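Local coordinates for protein 2-hydroxyhepta-2,4-diene-1,7-dioate isomerase (Corynebacterium glutamicum, PDB 4DBF) that probably acts as a magnesium-dependent oxaloacetate decarboxylase of the fumarylacetoacetate hydrolase (FAH) family, at residues A[145-150]-A[241-246]; A[79-84]-A[250-255]; A[128-133]-A[168-173]; A[122-127]-A[189-194]. One frame throughout, in Å; residues are numbered along the deposited sequence.

Contact 1: residues A[145-150]-A[241-246]; sequences KPCKNV and FITASM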
loop_
_atom_site.group_PDB
_atom_site.type_symbol
_atom_site.label_atom_id
_atom_site.label_comp_id
_atom_site.label_asym_id
_atom_site.label_seq_id
_atom_site.Cartn_x
_atom_site.Cartn_y
_atom_site.Cartn_z
ATOM N N LYS A 145 -11.878 7.060 10.775
ATOM C CA LYS A 145 -11.809 6.080 11.798
ATOM C C LYS A 145 -11.650 4.702 11.213
ATOM O O LYS A 145 -11.970 4.466 10.097
ATOM C CB LYS A 145 -13.018 6.200 12.692
ATOM C CG LYS A 145 -14.319 5.851 12.046
ATOM C CD LYS A 145 -15.409 5.858 13.094
ATOM C CE LYS A 145 -16.426 4.786 12.846
ATOM N NZ LYS A 145 -17.670 4.995 13.605
ATOM N N PRO A 146 -11.100 3.794 11.986
ATOM C CA PRO A 146 -10.868 2.461 11.467
ATOM C C PRO A 146 -12.189 1.874 11.180
ATOM O O PRO A 146 -13.088 2.097 11.917
ATOM C CB PRO A 146 -10.189 1.732 12.593
ATOM C CG PRO A 146 -10.222 2.602 13.747
ATOM C CD PRO A 146 -10.933 3.858 13.435
ATOM N N CYS A 147 -12.313 1.165 10.084
ATOM C CA CYS A 147 -13.581 0.617 9.718
ATOM C C CYS A 147 -13.459 -0.547 8.809
ATOM O O CYS A 147 -12.517 -0.657 8.119
ATOM C CB CYS A 147 -14.441 1.671 9.063
ATOM S SG CYS A 147 -13.702 2.456 7.612
ATOM N N LYS A 148 -14.466 -1.383 8.799
ATOM C CA LYS A 148 -14.541 -2.539 7.937
ATOM C C LYS A 148 -16.006 -2.889 7.740
ATOM O O LYS A 148 -16.789 -2.603 8.587
ATOM C CB LYS A 148 -13.785 -3.678 8.556
ATOM C CG LYS A 148 -13.857 -4.988 7.834
ATOM C CD LYS A 148 -12.820 -5.129 6.742
ATOM C CE LYS A 148 -12.914 -6.463 6.038
ATOM N NZ LYS A 148 -12.329 -7.494 6.864
ATOM N N ASN A 149 -16.380 -3.473 6.616
ATOM C CA ASN A 149 -17.793 -3.844 6.407
ATOM C C ASN A 149 -18.770 -2.665 6.617
ATOM O O ASN A 149 -19.832 -2.808 7.265
ATOM C CB ASN A 149 -18.203 -5.048 7.329
ATOM C CG ASN A 149 -17.414 -6.311 7.037
ATOM O OD1 ASN A 149 -17.292 -6.729 5.880
ATOM N ND2 ASN A 149 -16.803 -6.913 8.111
ATOM N N VAL A 150 -18.418 -1.485 6.124
ATOM C CA VAL A 150 -19.304 -0.348 6.231
ATOM C C VAL A 150 -20.455 -0.550 5.241
ATOM O O VAL A 150 -20.222 -0.907 4.097
ATOM C CB VAL A 150 -18.592 0.917 5.896
ATOM C CG1 VAL A 150 -19.508 2.105 6.084
ATOM C CG2 VAL A 150 -17.341 1.015 6.750
ATOM N N PHE A 241 -17.849 -1.265 -0.950
ATOM C CA PHE A 241 -17.057 -2.129 -1.807
ATOM C C PHE A 241 -15.622 -2.342 -1.297
ATOM O O PHE A 241 -15.152 -3.404 -1.189
ATOM C CB PHE A 241 -17.051 -1.515 -3.195
ATOM C CG PHE A 241 -16.281 -2.286 -4.216
ATOM C CD1 PHE A 241 -16.776 -3.432 -4.735
ATOM C CD2 PHE A 241 -15.112 -1.813 -4.709
ATOM C CE1 PHE A 241 -16.095 -4.114 -5.690
ATOM C CE2 PHE A 241 -14.418 -2.493 -5.652
ATOM C CZ PHE A 241 -14.915 -3.639 -6.149
ATOM N N ILE A 242 -14.975 -1.265 -0.952
ATOM C CA ILE A 242 -13.636 -1.318 -0.444
ATOM C C ILE A 242 -13.592 -2.009 0.907
ATOM O O ILE A 242 -12.892 -2.941 1.058
ATOM C CB ILE A 242 -13.026 0.076 -0.365
ATOM C CG1 ILE A 242 -12.908 0.682 -1.751
ATOM C CG2 ILE A 242 -11.693 0.032 0.320
ATOM C CD1 ILE A 242 -12.376 2.075 -1.730
ATOM N N THR A 243 -14.377 -1.531 1.855
ATOM C CA THR A 243 -14.346 -2.038 3.195
ATOM C C THR A 243 -14.912 -3.443 3.359
ATOM O O THR A 243 -14.760 -4.036 4.366
ATOM C CB THR A 243 -14.946 -1.047 4.204
ATOM O OG1 THR A 243 -16.342 -0.914 3.987
ATOM C CG2 THR A 243 -14.313 0.258 4.067
ATOM N N ALA A 244 -15.540 -3.980 2.345
ATOM C CA ALA A 244 -15.918 -5.376 2.351
ATOM C C ALA A 244 -14.718 -6.315 2.191
ATOM O O ALA A 244 -14.796 -7.467 2.511
ATOM C CB ALA A 244 -16.924 -5.660 1.279
ATOM N N SER A 245 -13.640 -5.783 1.644
ATOM C CA SER A 245 -12.448 -6.547 1.383
ATOM C C SER A 245 -11.287 -6.180 2.333
ATOM O O SER A 245 -10.610 -7.017 2.783
ATOM C CB SER A 245 -12.003 -6.367 -0.078
ATOM O OG SER A 245 -12.771 -7.090 -0.976
ATOM N N MET A 246 -11.132 -4.898 2.597
ATOM C CA MET A 246 -10.008 -4.300 3.268
ATOM C C MET A 246 -10.384 -3.424 4.446
ATOM O O MET A 246 -11.186 -2.586 4.293
ATOM C CB MET A 246 -9.355 -3.323 2.311
ATOM C CG MET A 246 -8.182 -3.800 1.544
ATOM S SD MET A 246 -7.747 -2.619 0.266
ATOM C CE MET A 246 -7.706 -3.807 -1.024
HETATM O O HOH W 1 -12.081 -9.176 4.487
HETATM O O HOH W 2 -16.364 -8.638 4.255
HETATM O O HOH W 3 -18.878 -3.218 3.293
#

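Contact 2: residues A[79-84]-A[250-255]; sequences LPSKVV and PGDVIA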
loop_
_atom_site.group_PDB
_atom_site.type_symbol
_atom_site.label_atom_id
_atom_site.label_comp_id
_atom_site.label_asym_id
_atom_site.label_seq_id
_atom_site.Cartn_x
_atom_site.Cartn_y
_atom_site.Cartn_z
ATOM N N LEU A 79 -0.578 11.552 5.913
ATOM C CA LEU A 79 0.385 10.554 5.556
ATOM C C LEU A 79 -0.337 9.229 5.640
ATOM O O LEU A 79 -0.297 8.560 6.602
ATOM C CB LEU A 79 1.553 10.598 6.496
ATOM C CG LEU A 79 2.358 11.869 6.473
ATOM C CD1 LEU A 79 3.538 11.717 7.403
ATOM C CD2 LEU A 79 2.809 12.235 5.092
ATOM N N PRO A 80 -1.030 8.888 4.589
ATOM C CA PRO A 80 -1.901 7.729 4.632
ATOM C C PRO A 80 -1.167 6.409 4.684
ATOM O O PRO A 80 -0.190 6.314 4.049
ATOM C CB PRO A 80 -2.667 7.833 3.342
ATOM C CG PRO A 80 -1.788 8.583 2.443
ATOM C CD PRO A 80 -0.990 9.502 3.270
ATOM N N SER A 81 -1.715 5.424 5.382
ATOM C CA SER A 81 -1.184 4.065 5.402
ATOM C C SER A 81 -1.309 3.402 4.039
ATOM O O SER A 81 -0.462 2.675 3.637
ATOM C CB SER A 81 -1.815 3.194 6.492
ATOM O OG SER A 81 -2.961 2.580 6.061
ATOM N N LYS A 82 -2.384 3.705 3.359
ATOM C CA LYS A 82 -2.554 3.321 1.991
ATOM C C LYS A 82 -3.495 4.252 1.250
ATOM O O LYS A 82 -4.217 4.985 1.834
ATOM C CB LYS A 82 -3.037 1.891 1.885
ATOM C CG LYS A 82 -4.288 1.586 2.660
ATOM C CD LYS A 82 -4.618 0.119 2.621
ATOM C CE LYS A 82 -5.940 -0.172 3.277
ATOM N NZ LYS A 82 -5.950 0.054 4.718
ATOM N N VAL A 83 -3.424 4.182 -0.061
ATOM C CA VAL A 83 -4.255 4.945 -0.950
ATOM C C VAL A 83 -4.993 3.962 -1.838
ATOM O O VAL A 83 -4.389 3.204 -2.536
ATOM C CB VAL A 83 -3.462 5.904 -1.818
ATOM C CG1 VAL A 83 -4.401 6.641 -2.742
ATOM C CG2 VAL A 83 -2.630 6.808 -0.965
ATOM N N VAL A 84 -6.303 3.951 -1.734
ATOM C CA VAL A 84 -7.099 3.014 -2.492
ATOM C C VAL A 84 -7.829 3.783 -3.548
ATOM O O VAL A 84 -8.427 4.754 -3.266
ATOM C CB VAL A 84 -8.109 2.257 -1.643
ATOM C CG1 VAL A 84 -8.838 1.247 -2.499
ATOM C CG2 VAL A 84 -7.454 1.598 -0.458
ATOM N N PRO A 250 -7.761 5.508 9.923
ATOM C CA PRO A 250 -7.701 6.979 9.846
ATOM C C PRO A 250 -6.513 7.499 9.046
ATOM O O PRO A 250 -5.365 7.060 9.240
ATOM C CB PRO A 250 -7.555 7.450 11.321
ATOM C CG PRO A 250 -8.064 6.240 12.173
ATOM C CD PRO A 250 -7.719 4.988 11.309
ATOM N N GLY A 251 -6.797 8.427 8.141
ATOM C CA GLY A 251 -5.741 8.965 7.319
ATOM C C GLY A 251 -5.683 8.289 5.947
ATOM O O GLY A 251 -5.153 8.900 5.017
ATOM N N ASP A 252 -6.199 7.084 5.839
ATOM C CA ASP A 252 -6.222 6.366 4.526
ATOM C C ASP A 252 -7.023 7.212 3.488
ATOM O O ASP A 252 -7.998 7.899 3.830
ATOM C CB ASP A 252 -6.892 5.003 4.626
ATOM C CG ASP A 252 -5.954 3.908 5.116
ATOM O OD1 ASP A 252 -4.749 4.179 5.296
ATOM O OD2 ASP A 252 -6.438 2.802 5.301
ATOM N N VAL A 253 -6.644 7.132 2.212
ATOM C CA VAL A 253 -7.231 8.039 1.254
ATOM C C VAL A 253 -7.915 7.212 0.153
ATOM O O VAL A 253 -7.342 6.183 -0.280
ATOM C CB VAL A 253 -6.131 8.956 0.645
ATOM C CG1 VAL A 253 -6.706 9.641 -0.628
ATOM C CG2 VAL A 253 -5.517 9.997 1.711
ATOM N N ILE A 254 -9.121 7.626 -0.282
ATOM C CA ILE A 254 -9.762 6.915 -1.423
ATOM C C ILE A 254 -9.819 7.883 -2.582
ATOM O O ILE A 254 -10.355 8.974 -2.449
ATOM C CB ILE A 254 -11.191 6.396 -1.054
ATOM C CG1 ILE A 254 -11.110 5.405 0.103
ATOM C CG2 ILE A 254 -11.924 5.752 -2.321
ATOM C CD1 ILE A 254 -12.555 5.106 0.672
ATOM N N ALA A 255 -9.310 7.452 -3.746
ATOM C CA ALA A 255 -9.375 8.295 -4.915
ATOM C C ALA A 255 -10.591 7.776 -5.717
ATOM O O ALA A 255 -10.582 6.609 -6.125
ATOM C CB ALA A 255 -8.104 8.091 -5.745
HETATM O O HOH W 4 -3.759 5.863 7.532
#

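Contact 3: residues A[128-133]-A[168-173]; sequences SFATKV and VSSRDL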
loop_
_atom_site.group_PDB
_atom_site.type_symbol
_atom_site.label_atom_id
_atom_site.label_comp_id
_atom_site.label_asym_id
_atom_site.label_seq_id
_atom_site.Cartn_x
_atom_site.Cartn_y
_atom_site.Cartn_z
ATOM N N SER A 128 12.668 8.628 -16.641
ATOM C CA SER A 128 12.825 8.553 -18.079
ATOM C C SER A 128 12.056 7.426 -18.719
ATOM O O SER A 128 11.636 7.551 -19.801
ATOM C CB SER A 128 14.286 8.435 -18.448
ATOM O OG SER A 128 14.823 7.268 -17.929
ATOM N N PHE A 129 11.888 6.341 -18.009
ATOM C CA PHE A 129 11.194 5.190 -18.524
ATOM C C PHE A 129 9.698 5.300 -18.435
ATOM O O PHE A 129 9.003 4.403 -18.823
ATOM C CB PHE A 129 11.638 3.932 -17.810
ATOM C CG PHE A 129 11.443 3.977 -16.352
ATOM C CD1 PHE A 129 10.290 3.510 -15.780
ATOM C CD2 PHE A 129 12.401 4.510 -15.550
ATOM C CE1 PHE A 129 10.108 3.560 -14.430
ATOM C CE2 PHE A 129 12.231 4.561 -14.196
ATOM C CZ PHE A 129 11.080 4.095 -13.637
ATOM N N ALA A 130 9.227 6.405 -17.883
ATOM C CA ALA A 130 7.814 6.637 -17.692
ATOM C C ALA A 130 7.346 7.664 -18.684
ATOM O O ALA A 130 7.683 8.797 -18.566
ATOM C CB ALA A 130 7.516 7.121 -16.278
ATOM N N THR A 131 6.563 7.240 -19.648
ATOM C CA THR A 131 6.188 8.067 -20.762
ATOM C C THR A 131 4.689 8.103 -20.940
ATOM O O THR A 131 3.983 7.313 -20.393
ATOM C CB THR A 131 6.873 7.580 -22.058
ATOM O OG1 THR A 131 6.537 6.233 -22.320
ATOM C CG2 THR A 131 8.346 7.669 -21.941
ATOM N N LYS A 132 4.225 9.055 -21.705
ATOM C CA LYS A 132 2.833 9.389 -21.757
ATOM C C LYS A 132 2.194 9.511 -20.365
ATOM O O LYS A 132 1.244 8.856 -20.088
ATOM C CB LYS A 132 2.038 8.445 -22.634
ATOM C CG LYS A 132 0.728 9.056 -23.045
ATOM C CD LYS A 132 0.014 8.258 -24.103
ATOM C CE LYS A 132 -1.426 8.663 -24.207
ATOM N NZ LYS A 132 -2.132 7.776 -25.135
ATOM N N VAL A 133 2.748 10.385 -19.540
ATOM C CA VAL A 133 2.284 10.611 -18.186
ATOM C C VAL A 133 1.165 11.613 -18.124
ATOM O O VAL A 133 1.355 12.766 -18.396
ATOM C CB VAL A 133 3.425 11.068 -17.295
ATOM C CG1 VAL A 133 2.956 11.365 -15.908
ATOM C CG2 VAL A 133 4.518 10.059 -17.289
ATOM N N VAL A 168 -1.697 10.580 -10.932
ATOM C CA VAL A 168 -0.791 10.746 -12.091
ATOM C C VAL A 168 -0.492 9.330 -12.559
ATOM O O VAL A 168 -0.321 8.465 -11.728
ATOM C CB VAL A 168 0.491 11.428 -11.620
ATOM C CG1 VAL A 168 1.496 11.501 -12.747
ATOM C CG2 VAL A 168 0.131 12.882 -11.086
ATOM N N SER A 169 -0.462 9.103 -13.874
ATOM C CA SER A 169 -0.415 7.766 -14.443
ATOM C C SER A 169 0.417 7.800 -15.760
ATOM O O SER A 169 0.084 8.622 -16.650
ATOM C CB SER A 169 -1.855 7.357 -14.870
ATOM O OG SER A 169 -2.847 7.783 -13.881
ATOM N N SER A 170 1.434 6.942 -15.855
ATOM C CA SER A 170 2.149 6.720 -17.143
ATOM C C SER A 170 1.257 5.796 -17.975
ATOM O O SER A 170 1.136 4.606 -17.648
ATOM C CB SER A 170 3.482 6.017 -16.907
ATOM O OG SER A 170 4.073 5.604 -18.168
ATOM N N ARG A 171 0.608 6.313 -19.009
ATOM C CA ARG A 171 -0.276 5.447 -19.829
ATOM C C ARG A 171 0.494 4.356 -20.549
ATOM O O ARG A 171 -0.011 3.264 -20.775
ATOM C CB ARG A 171 -1.012 6.267 -20.879
ATOM C CG ARG A 171 -1.834 7.373 -20.301
ATOM C CD ARG A 171 -2.985 6.880 -19.361
ATOM N NE ARG A 171 -3.833 7.983 -18.983
ATOM C CZ ARG A 171 -4.633 7.997 -17.901
ATOM N NH1 ARG A 171 -4.658 6.974 -17.074
ATOM N NH2 ARG A 171 -5.317 9.079 -17.600
ATOM N N ASP A 172 1.724 4.664 -20.938
ATOM C CA ASP A 172 2.572 3.654 -21.576
ATOM C C ASP A 172 2.902 2.503 -20.658
ATOM O O ASP A 172 2.930 1.309 -21.091
ATOM C CB ASP A 172 3.893 4.287 -22.101
ATOM C CG ASP A 172 3.679 5.178 -23.340
ATOM O OD1 ASP A 172 2.578 5.140 -23.932
ATOM O OD2 ASP A 172 4.598 6.004 -23.660
ATOM N N LEU A 173 3.224 2.811 -19.379
ATOM C CA LEU A 173 3.511 1.705 -18.443
ATOM C C LEU A 173 2.245 0.926 -18.096
ATOM O O LEU A 173 2.361 -0.322 -17.897
ATOM C CB LEU A 173 4.197 2.168 -17.149
ATOM C CG LEU A 173 5.605 2.770 -17.339
ATOM C CD1 LEU A 173 6.064 3.358 -16.023
ATOM C CD2 LEU A 173 6.626 1.738 -17.839
#

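Contact 4: residues A[122-127]-A[189-194]; sequences SPIRIP and FGPIGP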
loop_
_atom_site.group_PDB
_atom_site.type_symbol
_atom_site.label_atom_id
_atom_site.label_comp_id
_atom_site.label_asym_id
_atom_site.label_seq_id
_atom_site.Cartn_x
_atom_site.Cartn_y
_atom_site.Cartn_z
ATOM N N SER A 122 4.675 20.705 -4.851
ATOM C CA SER A 122 5.812 19.834 -5.023
ATOM C C SER A 122 5.872 19.262 -6.423
ATOM O O SER A 122 4.885 18.934 -6.989
ATOM C CB SER A 122 5.730 18.663 -4.083
ATOM O OG SER A 122 6.140 18.982 -2.819
ATOM N N PRO A 123 7.057 19.115 -6.958
ATOM C CA PRO A 123 7.173 18.635 -8.322
ATOM C C PRO A 123 6.757 17.187 -8.479
ATOM O O PRO A 123 7.038 16.350 -7.665
ATOM C CB PRO A 123 8.649 18.799 -8.632
ATOM C CG PRO A 123 9.185 19.674 -7.604
ATOM C CD PRO A 123 8.360 19.455 -6.399
ATOM N N ILE A 124 6.071 16.930 -9.563
ATOM C CA ILE A 124 5.825 15.605 -10.047
ATOM C C ILE A 124 7.064 15.210 -10.851
ATOM O O ILE A 124 7.328 15.753 -11.866
ATOM C CB ILE A 124 4.603 15.581 -10.970
ATOM C CG1 ILE A 124 3.340 15.933 -10.207
ATOM C CG2 ILE A 124 4.476 14.248 -11.643
ATOM C CD1 ILE A 124 2.189 16.338 -11.067
ATOM N N ARG A 125 7.823 14.266 -10.369
ATOM C CA ARG A 125 9.090 13.932 -11.000
ATOM C C ARG A 125 9.012 12.688 -11.867
ATOM O O ARG A 125 8.986 11.603 -11.394
ATOM C CB ARG A 125 10.193 13.804 -9.968
ATOM C CG ARG A 125 10.226 14.957 -9.005
ATOM C CD ARG A 125 11.204 14.747 -7.891
ATOM N NE ARG A 125 12.511 15.091 -8.364
ATOM C CZ ARG A 125 13.470 14.235 -8.638
ATOM N NH1 ARG A 125 13.306 12.961 -8.474
ATOM N NH2 ARG A 125 14.610 14.676 -9.075
ATOM N N ILE A 126 9.024 12.895 -13.154
ATOM C CA ILE A 126 8.867 11.824 -14.091
ATOM C C ILE A 126 10.159 11.136 -14.472
ATOM O O ILE A 126 10.981 11.719 -15.081
ATOM C CB ILE A 126 8.217 12.342 -15.363
ATOM C CG1 ILE A 126 6.895 12.992 -15.060
ATOM C CG2 ILE A 126 8.047 11.230 -16.363
ATOM C CD1 ILE A 126 6.429 13.906 -16.133
ATOM N N PRO A 127 10.329 9.880 -14.137
ATOM C CA PRO A 127 11.514 9.161 -14.606
ATOM C C PRO A 127 11.501 8.887 -16.101
ATOM O O PRO A 127 10.499 8.938 -16.738
ATOM C CB PRO A 127 11.505 7.875 -13.829
ATOM C CG PRO A 127 10.210 7.815 -13.159
ATOM C CD PRO A 127 9.415 9.014 -13.418
ATOM N N PHE A 189 3.766 10.518 -7.804
ATOM C CA PHE A 189 2.649 10.380 -8.727
ATOM C C PHE A 189 1.286 10.453 -7.990
ATOM O O PHE A 189 0.258 10.191 -8.597
ATOM C CB PHE A 189 2.768 9.043 -9.475
ATOM C CG PHE A 189 3.606 9.144 -10.675
ATOM C CD1 PHE A 189 4.616 10.117 -10.730
ATOM C CD2 PHE A 189 3.320 8.356 -11.805
ATOM C CE1 PHE A 189 5.391 10.250 -11.902
ATOM C CE2 PHE A 189 4.080 8.465 -12.965
ATOM C CZ PHE A 189 5.150 9.395 -13.022
ATOM N N GLY A 190 1.287 10.834 -6.702
ATOM C CA GLY A 190 0.008 11.095 -6.013
ATOM C C GLY A 190 -0.023 12.442 -5.269
ATOM O O GLY A 190 -0.252 12.459 -4.050
ATOM N N PRO A 191 0.101 13.556 -5.965
ATOM C CA PRO A 191 -0.246 14.787 -5.202
ATOM C C PRO A 191 -1.635 14.818 -4.518
ATOM O O PRO A 191 -2.628 14.350 -5.099
ATOM C CB PRO A 191 -0.168 15.888 -6.219
ATOM C CG PRO A 191 0.671 15.279 -7.382
ATOM C CD PRO A 191 0.323 13.830 -7.398
ATOM N N ILE A 192 -1.671 15.285 -3.287
ATOM C CA ILE A 192 -2.892 15.434 -2.519
ATOM C C ILE A 192 -2.960 16.779 -1.781
ATOM O O ILE A 192 -1.982 17.225 -1.281
ATOM C CB ILE A 192 -3.053 14.313 -1.501
ATOM C CG1 ILE A 192 -3.040 12.970 -2.179
ATOM C CG2 ILE A 192 -4.347 14.429 -0.780
ATOM C CD1 ILE A 192 -2.906 11.827 -1.219
ATOM N N GLY A 193 -4.139 17.373 -1.748
ATOM C CA GLY A 193 -4.336 18.665 -1.155
ATOM C C GLY A 193 -5.453 19.464 -1.754
ATOM O O GLY A 193 -6.149 18.985 -2.579
ATOM N N PRO A 194 -5.598 20.705 -1.334
ATOM C CA PRO A 194 -4.651 21.379 -0.452
ATOM C C PRO A 194 -4.911 21.246 1.034
ATOM O O PRO A 194 -4.069 21.571 1.794
ATOM C CB PRO A 194 -4.845 22.831 -0.816
ATOM C CG PRO A 194 -6.244 22.903 -1.169
ATOM C CD PRO A 194 -6.539 21.658 -1.915
#

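Contact 1: residues A[145-150]-A[241-246]
Lys-148 lies across the carbonyls of Thr-243 and the residues after it, where helix 235-243 gives out, and its chain can be followed over the last residues of the segment 241-246. Beyond CB, CG, anti to the backbone N (chi1 175°), comes 3.7 Å from Thr-243 O. CD comes closest, 3.3 Å from the carbonyl O of Thr-243, and also rests near the carbonyl carbon of Met-246. CE is still 3.5 Å from Thr-243 O and begins to near Ser-245 O, and a turn at chi4 carries NZ to a water that it shares with Ser-245 O. The ammonium group also forms a salt bridge to Asp-187 of the second subunit, so this lysine ties the helix end to the dimer interface.

Beneath that chain the backbones join. Asn-149 N donates to Thr-243 O at 2.8 Å, nearly straight at the hydrogen (168°) but coming from above the carbonyl plane. One residue on, Val-150 N donates to Thr-243 OG1 at 3.0 Å, and the same hydroxyl is hydrogen-bonded to Ile-239 O, one helical turn back. The CG2 branch of Val-150 lies 3.5 Å from Thr-243 OG1. A second water joins Asn-149 OD1 to Ala-244 O.

Contact 1 thus fastens the loop between strands 133-143 and 159-170 to a helix C-terminus. Thr-243 O takes a loop N-H and the O atoms of Ala-244 and Ser-245 take waters, while the methylenes of Lys-148 pack over them; the lysine's positive charge would suit the negative end of the helix dipole.

Contact 2: residues A[79-84]-A[250-255]
Strands 83-87 and 253-255 run parallel here, with Val-83 beside Val-253 and Val-84 beside Ile-254, in the beta-rich core of the FAH-family domain. The ladder consists of Val-253 N to Lys-82 O, long at 3.3 Å, then Val-84 N to Val-253 O and Ala-255 N to Val-84 O, both 2.9 Å. On one face Val-83 CG1 meets Val-253 CG1; on the other, Val-84 and Ile-254 pack against Ile-242 of helix 235-243.

Ahead of the ladder, the carboxylate of Asp-252 gathers the turn at 81-82. Its OD2 takes a salt bridge from Lys-82 NZ, which also reaches Thr-247 O, and a bond from Leu-249 N. Lys-82 N comes to OD1 from above the carboxylate plane, 51° out of it. These bonds fix the rotation of the carboxylate, and the positive charge beside it would be expected to keep it ionised. Pro-80 CB sits against Val-253 CG2 at 3.9 Å.

At the far end, the side chain of Ala-255 lies about 3 Å, between nearest side-chain atoms, from that of Glu-138, a magnesium ligand. Back at the turn, Ser-81 OG donates to the syn lone pair of Asp-252 OD1 at only 2.5 Å.

Contact 3: residues A[128-133]-A[168-173]
Val-168, the first residue of 168-173, meets Val-133 through their CG1 methyls, which press together at 3.5 Å, tighter than usual carbon contact. Next along, Ser-169 turns its carbonyl O to the CA-H of Val-133, while its hydroxyl bonds to Asp-167 O and Lys-184 NZ, close to the magnesium site.

Ser-170 pairs with Val-133 as an antiparallel non-hydrogen-bonded pair and is the N-cap of helix 171-177. With OG anti to the backbone N (chi1 171°), the hydroxyl does two jobs: it donates to Thr-131 O, in the carbonyl plane and on a lone pair, at 2.8 Å, and accepts from Leu-173 N at 3.2 Å. Arg-171 N, in the first turn of the helix, donates to Lys-132 O from above the carbonyl plane. Its CB and CG pack against the methylenes of Lys-132, the two chains crossing at a slant, and its guanidinium reaches away to Glu-134 and to the magnesium ligand Glu-136.

Asp-172 crosses Thr-131 at about a right angle, and Thr-131 OG1 donates to Asp-172 OD2; the modelled 2.4 Å is so short that its exact length is doubtful. Leu-173 closes the segment, its CD1 against Ala-130 CB at 4.0 Å and its CD2 against the carbonyl O of Phe-129.

The loop 128-133 thus lies against the passage from strand 159-170 into helix 171-177, just beyond the magnesium ligand Asp-167. Helix 181-185 flanks it, with Arg-182 on Phe-129 and Leu-173; strand 124-126 adjoins the valines, and Ser-245 of the second subunit packs on Phe-129.

Contact 4: residues A[122-127]-A[189-194]
With chi1 -86° and chi2 27°, Phe-189 swings its ring back toward the segment 122-127 although its CB starts away from it, and Ile-124, at chi1 -65°, sends its two branches to different partners. The contact joins two beta layers of the FAH-family domain: strand 124-126 borders a five-stranded mixed sheet next to strand 279-287, whereas strand 190-197 pairs with strand 159-170. No hydrogen bond crosses between 122-127 and 189-194; the contact is van der Waals packing, mostly of side chains.

The corner of the ring at CE1 and CZ does the touching. Ile-124 CG2 stands 4.1 Å from Phe-189 CE1, its side chain crossing the phenylalanine at about a right angle. Farther along the strand, CA of Ile-126 lies at the ring edge, near its plane, and Ile-126 CG1 is 4.4 Å from Phe-189 CE1. Pro-127 CD comes up to CZ.

Val-133 and Val-168, from strands 133-143 and 159-170, also pack on Phe-189, on the same side of its ring plane as Ile-124 CG2. Just before Phe-189, Thr-188 OG1 accepts from Arg-125 N, a bond that joins the two stretches of chain; Phe-189 O accepts from Lys-112 NZ. Phe-189 itself lies about 7 Å, between nearest side-chain atoms, from the magnesium ligand Asp-167. Two residues after Phe-189, Pro-191 meets the other branch of Ile-124: Ile-124 CG1 touches Pro-191 CG at 3.9 Å.

How the contacts relate
All four contacts fall within the FAH-type domain. Along the chain, the segments of contact 2 are the outermost pair and enclose those of contacts 1, 3 and 4; contact 3 in turn lies between the two segments of contact 4. Contacts 1 and 2, centres 12 Å apart, touch where Lys-145 and Pro-146 meet Pro-250. Contacts 3 and 4, 14 Å apart between centres, meet where Val-168 of strand 159-170 reaches Pro-191 of the neighbouring strand 190-197 and Ile-124 of strand 124-126. Contacts 1 and 4 sit on opposite sides of the chain's centre, 27 Å apart between centres. Contact 2 nears the magnesium ligands through strand 253-255, contact 3 through the strand-to-helix passage 168-173; contacts 1, 2 and 3 touch the second subunit.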